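Local coordinates for multicopper oxidase (Pseudomonas thermotolerans, PDB 6VOW), which probably acts as a laccase, oxidising phenolic or lignin-related compounds and passing the electrons through its copper centres to reduce dioxygen to water, at residues A[89-94]-A[135-140]; A[391-396]-A[436-441]. All blocks are in the same frame, centred on the assembly; numbering follows the deposited sequence.

Contact 1: residues A[89-94]-A[135-140]; sequences EPTTIH and YHPHES. With CU (copper (II) ion), chain C; C2O (Cu-O-Cu linkage), chain B.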
# COMPACT_ATOMS: atom_id res chain seq x y z
N GLU A 89 0.70 10.22 21.37
CA GLU A 89 0.58 11.35 20.49
C GLU A 89 -0.54 11.18 19.43
O GLU A 89 -1.00 10.11 19.21
CB GLU A 89 1.89 11.59 19.76
CG GLU A 89 2.20 10.55 18.71
CD GLU A 89 3.62 10.69 18.19
OE1 GLU A 89 4.52 11.06 18.94
OE2 GLU A 89 3.87 10.44 17.05
N PRO A 90 -0.90 12.29 18.76
CA PRO A 90 -2.01 12.21 17.84
C PRO A 90 -1.77 11.26 16.65
O PRO A 90 -0.66 11.02 16.27
CB PRO A 90 -2.15 13.66 17.35
CG PRO A 90 -1.45 14.52 18.36
CD PRO A 90 -0.40 13.70 18.93
N THR A 91 -2.83 10.69 16.10
CA THR A 91 -2.69 9.82 14.94
C THR A 91 -4.02 9.86 14.20
O THR A 91 -4.99 10.41 14.69
CB THR A 91 -2.14 8.43 15.37
OG1 THR A 91 -1.82 7.59 14.26
CG2 THR A 91 -3.08 7.76 16.29
N THR A 92 -4.02 9.39 12.99
CA THR A 92 -5.23 9.16 12.26
C THR A 92 -5.01 7.75 11.65
O THR A 92 -3.96 7.11 11.87
CB THR A 92 -5.38 10.11 11.08
OG1 THR A 92 -4.30 9.87 10.16
CG2 THR A 92 -5.49 11.62 11.51
N ILE A 93 -6.02 7.30 10.91
CA ILE A 93 -5.91 6.06 10.10
C ILE A 93 -6.36 6.45 8.76
O ILE A 93 -7.46 6.95 8.58
CB ILE A 93 -6.76 4.86 10.59
CG1 ILE A 93 -6.19 4.40 11.92
CG2 ILE A 93 -6.60 3.66 9.62
CD1 ILE A 93 -7.01 3.31 12.62
N HIS A 94 -5.42 6.34 7.82
CA HIS A 94 -5.75 6.52 6.43
C HIS A 94 -5.88 5.16 5.77
O HIS A 94 -5.12 4.28 6.07
CB HIS A 94 -4.65 7.34 5.75
CG HIS A 94 -4.71 7.28 4.25
ND1 HIS A 94 -5.68 7.91 3.50
CD2 HIS A 94 -3.89 6.68 3.37
CE1 HIS A 94 -5.49 7.63 2.21
NE2 HIS A 94 -4.39 6.92 2.12
N TYR A 135 -3.83 0.11 5.68
CA TYR A 135 -4.11 1.26 6.51
C TYR A 135 -2.90 1.64 7.34
O TYR A 135 -2.14 0.79 7.83
CB TYR A 135 -5.34 0.93 7.39
CG TYR A 135 -5.13 -0.17 8.40
CD1 TYR A 135 -4.78 0.14 9.69
CD2 TYR A 135 -5.36 -1.51 8.10
CE1 TYR A 135 -4.59 -0.81 10.66
CE2 TYR A 135 -5.20 -2.49 9.09
CZ TYR A 135 -4.80 -2.09 10.38
OH TYR A 135 -4.58 -2.95 11.40
N HIS A 136 -2.81 2.93 7.59
CA HIS A 136 -1.69 3.45 8.32
C HIS A 136 -1.97 4.88 8.66
O HIS A 136 -2.91 5.43 8.16
CB HIS A 136 -0.42 3.38 7.44
CG HIS A 136 -0.54 4.13 6.17
ND1 HIS A 136 -0.42 5.50 6.08
CD2 HIS A 136 -0.79 3.69 4.92
CE1 HIS A 136 -0.58 5.87 4.82
NE2 HIS A 136 -0.78 4.78 4.09
N PRO A 137 -1.18 5.48 9.54
CA PRO A 137 -1.42 6.88 9.89
C PRO A 137 -1.07 7.75 8.81
O PRO A 137 -0.36 7.33 7.89
CB PRO A 137 -0.48 7.13 11.08
CG PRO A 137 -0.32 5.78 11.66
CD PRO A 137 -0.30 4.84 10.52
N HIS A 138 -1.57 8.96 8.91
CA HIS A 138 -1.14 10.03 8.05
C HIS A 138 -0.69 11.26 8.85
O HIS A 138 -0.88 12.37 8.44
CB HIS A 138 -2.25 10.38 7.13
CG HIS A 138 -1.79 10.57 5.76
ND1 HIS A 138 -1.15 11.73 5.38
CD2 HIS A 138 -1.72 9.72 4.72
CE1 HIS A 138 -0.78 11.62 4.12
NE2 HIS A 138 -1.13 10.42 3.70
N GLU A 139 -0.07 10.99 9.99
CA GLU A 139 0.35 11.97 10.96
C GLU A 139 1.63 11.40 11.49
O GLU A 139 1.64 10.23 11.82
CB GLU A 139 -0.67 12.12 12.11
CG GLU A 139 -0.25 13.10 13.23
CD GLU A 139 -0.91 14.49 13.21
OE1 GLU A 139 -1.12 15.09 14.31
OE2 GLU A 139 -1.20 15.02 12.12
N SER A 140 2.70 12.19 11.57
CA SER A 140 3.99 11.71 12.11
C SER A 140 4.38 10.41 11.41
O SER A 140 4.73 9.44 12.03
CB SER A 140 3.90 11.46 13.64
OG SER A 140 3.37 12.58 14.35
CU CU C . -3.49 6.75 0.34
CU2 C2O B . -0.66 4.83 2.09
CU3 C2O B . -1.13 9.40 1.75
O1 C2O B . -0.83 7.12 1.77
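His94 and His136 form an antiparallel hydrogen-bonded pair in which His94 N donates to His136 O at 2.7 Å and His136 N returns a bond to His94 O at 3.1 Å. This pairing sends both imidazoles to the same face of the sheet, where His138, which makes a His-X-His motif with His136, brings a third ring alongside. The His94 side chain leaves the backbone with CG anti to N (chi1 165°), which carries its ring toward the coppers. Its CB lies against His136 O, and CG is 3.9 Å from CD2 of His138, whose ring turns an edge to the His94 face with the planes at 80°. Farther out, CD2 of His94 approaches CE1 of His136 at 3.7 Å, its edge directed to that ring's face in an offset edge-to-face pair. ND1 is bonded to the carbonyl of Asp105, and at the tip NE2 binds the copper ion at 2.0 Å, flanked by CE1 and CD2. Behind the rings, Thr92 OG1 accepts the backbone N-H of His138 at 3.1 Å and is also bonded to Gly106 O, positioning the histidine from the second shell. At the other end, Pro90 CB lies 3.5 Å from Glu139 OE1, and beyond it a weak bond joins Ser140 OG to Glu89 OE2. His136 ND1 donates to Pro137 O almost in the plane of its ring, which fixes the ring's rotation and leaves NE2 to the metal. Three imidazoles, two of them fixed through ND1, present NE2 to three different coppers, as expected of a trinuclear cluster.

Contact 2: residues A[391-396]-A[436-441]; sequences HLHGMV and MFHCHV. With CU (copper (II) ion), chain C; CU (copper (II) ion), chain D; C2O (Cu-O-Cu linkage), chain B.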
# COMPACT_ATOMS: atom_id res chain seq x y z
N HIS A 391 1.57 8.07 -5.22
CA HIS A 391 0.25 7.65 -4.79
C HIS A 391 -0.78 8.80 -4.76
O HIS A 391 -0.46 9.94 -4.44
CB HIS A 391 0.49 7.06 -3.44
CG HIS A 391 -0.74 6.75 -2.70
ND1 HIS A 391 -1.58 5.72 -3.06
CD2 HIS A 391 -1.27 7.30 -1.58
CE1 HIS A 391 -2.60 5.67 -2.21
NE2 HIS A 391 -2.42 6.60 -1.31
N LEU A 392 -2.01 8.53 -5.14
CA LEU A 392 -3.09 9.53 -5.08
C LEU A 392 -4.17 9.00 -4.14
O LEU A 392 -4.62 7.90 -4.31
CB LEU A 392 -3.68 9.67 -6.44
CG LEU A 392 -4.77 10.67 -6.61
CD1 LEU A 392 -4.33 12.06 -6.08
CD2 LEU A 392 -5.09 10.68 -8.06
N HIS A 393 -4.59 9.82 -3.18
CA HIS A 393 -5.70 9.51 -2.38
C HIS A 393 -6.98 9.67 -3.12
O HIS A 393 -7.06 10.47 -4.10
CB HIS A 393 -5.80 10.54 -1.35
CG HIS A 393 -4.78 10.43 -0.33
ND1 HIS A 393 -5.03 10.70 0.99
CD2 HIS A 393 -3.51 9.99 -0.42
CE1 HIS A 393 -3.95 10.43 1.69
NE2 HIS A 393 -3.03 10.00 0.85
N GLY A 394 -7.99 8.96 -2.60
CA GLY A 394 -9.37 9.27 -2.93
C GLY A 394 -9.89 8.67 -4.18
O GLY A 394 -11.08 8.57 -4.33
N MET A 395 -8.96 8.33 -5.06
CA MET A 395 -9.22 8.03 -6.42
C MET A 395 -8.28 6.98 -6.92
O MET A 395 -7.21 6.75 -6.39
CB MET A 395 -9.04 9.26 -7.25
CG MET A 395 -10.33 10.05 -7.43
SD MET A 395 -10.23 11.83 -7.17
CE MET A 395 -8.92 12.36 -8.24
N VAL A 396 -8.73 6.34 -7.98
CA VAL A 396 -7.98 5.30 -8.62
C VAL A 396 -7.62 5.80 -10.00
O VAL A 396 -8.48 6.32 -10.69
CB VAL A 396 -8.85 4.06 -8.67
CG1 VAL A 396 -8.52 3.23 -9.86
CG2 VAL A 396 -8.63 3.25 -7.39
N MET A 436 -4.55 14.17 -1.06
CA MET A 436 -3.09 14.08 -1.09
C MET A 436 -2.59 13.23 -2.25
O MET A 436 -3.14 12.17 -2.61
CB MET A 436 -2.50 13.51 0.21
CG MET A 436 -2.89 14.23 1.50
SD MET A 436 -2.59 16.03 1.45
CE MET A 436 -4.04 16.67 0.58
N PHE A 437 -1.46 13.70 -2.74
CA PHE A 437 -0.80 13.17 -3.90
C PHE A 437 0.67 13.21 -3.60
O PHE A 437 1.23 14.27 -3.45
CB PHE A 437 -1.13 14.04 -5.04
CG PHE A 437 -0.54 13.61 -6.32
CD1 PHE A 437 -0.60 12.31 -6.73
CD2 PHE A 437 -0.01 14.57 -7.18
CE1 PHE A 437 -0.09 11.93 -7.96
CE2 PHE A 437 0.48 14.21 -8.43
CZ PHE A 437 0.43 12.88 -8.82
N HIS A 438 1.24 12.05 -3.39
CA HIS A 438 2.54 12.02 -2.82
C HIS A 438 3.35 10.73 -3.10
O HIS A 438 2.82 9.64 -3.46
CB HIS A 438 2.45 12.36 -1.33
CG HIS A 438 1.91 11.24 -0.52
ND1 HIS A 438 2.67 10.17 -0.16
CD2 HIS A 438 0.65 10.95 -0.13
CE1 HIS A 438 1.94 9.29 0.49
NE2 HIS A 438 0.71 9.75 0.52
N CYS A 439 4.67 10.86 -2.94
CA CYS A 439 5.52 9.71 -3.04
C CYS A 439 5.27 8.96 -1.76
O CYS A 439 5.15 9.58 -0.67
CB CYS A 439 7.00 10.07 -3.15
SG CYS A 439 8.01 8.59 -2.88
N HIS A 440 5.18 7.64 -1.86
CA HIS A 440 4.90 6.81 -0.67
C HIS A 440 6.17 6.24 0.06
O HIS A 440 6.10 5.31 0.92
CB HIS A 440 3.86 5.76 -1.03
CG HIS A 440 2.89 5.50 0.10
ND1 HIS A 440 3.28 4.85 1.26
CD2 HIS A 440 1.60 5.88 0.30
CE1 HIS A 440 2.27 4.84 2.11
NE2 HIS A 440 1.23 5.43 1.54
N VAL A 441 7.33 6.82 -0.29
CA VAL A 441 8.57 6.61 0.45
C VAL A 441 8.38 7.70 1.44
O VAL A 441 8.27 8.91 1.06
CB VAL A 441 9.84 6.82 -0.41
CG1 VAL A 441 11.07 6.90 0.46
CG2 VAL A 441 10.03 5.63 -1.38
CU CU C . -3.49 6.75 0.34
CU CU D . 9.98 9.31 -3.61
CU2 C2O B . -0.66 4.83 2.09
CU3 C2O B . -1.13 9.40 1.75
O1 C2O B . -0.83 7.12 1.77
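His391 and His438 pair across two antiparallel strands of a cupredoxin-type domain, bringing together the His-X-His and His-Cys-His motifs that bind copper in this family. The tight part is here. His391 N donates to His438 O at 2.7 Å, and the returning bond from His438 N lies in the plane of the His391 carbonyl. One residue on, His393 N meets Met436 O nearly head-on, with an N-H...O angle of 175°. The His393 ring is held between two neighbours: Met436 CB sits over the centre of one face, 3.6 Å from the ring centroid, while the copper bound by His391 lies toward the rim of the opposite face. His391 turns an edge to the face of His438 and receives the edge of His440 on its own face, its CD2 lying 3.7 Å from CD2 of His440. On the other face of the sheet, Leu392 CD1 meets Phe437 CD1 at 3.8 Å, and the Phe437 ring edge also lies against His391 O. With this ring cut back to an alanine, Leu392 CD1 would keep CB but is likely to lose its ring contact, opening a gap beside Ile390 and Ile453. The contact is buried throughout, and its loose end is a parting of the two segments: from Gly394, whose positive phi suits glycine, 391-396 turns away, while the CB of Cys439 points away from 391-396. Cys439 SG binds another copper at 2.2 Å, a type 1 site completed by His388 and His444, and the same sulfur accepts the N-H of Val441 at 3.2 Å.

From the N terminus, contact 1 comes first along the chain: the loop after strand 78-85 meets the end of strand 131-136, closing an excursion of 40 residues. Contact 2 follows much later, joining strands 388-392 and 433-439 around 39 residues. The two are in series, neither nested nor crossed. Contact 1 ties the 94-96 and 131-136 edge of the first cupredoxin-type domain, contact 2 two strands of the last, and the copper cluster lies at the interface, where His94 CE1 is 3.2 Å from His393 CE1. Each of the three clustered coppers takes ligands from both regions, with His96 adding a third to the pair on His136 and His440. Asp105, between the segments of contact 1, also bonds His393 of contact 2 through its carboxylate.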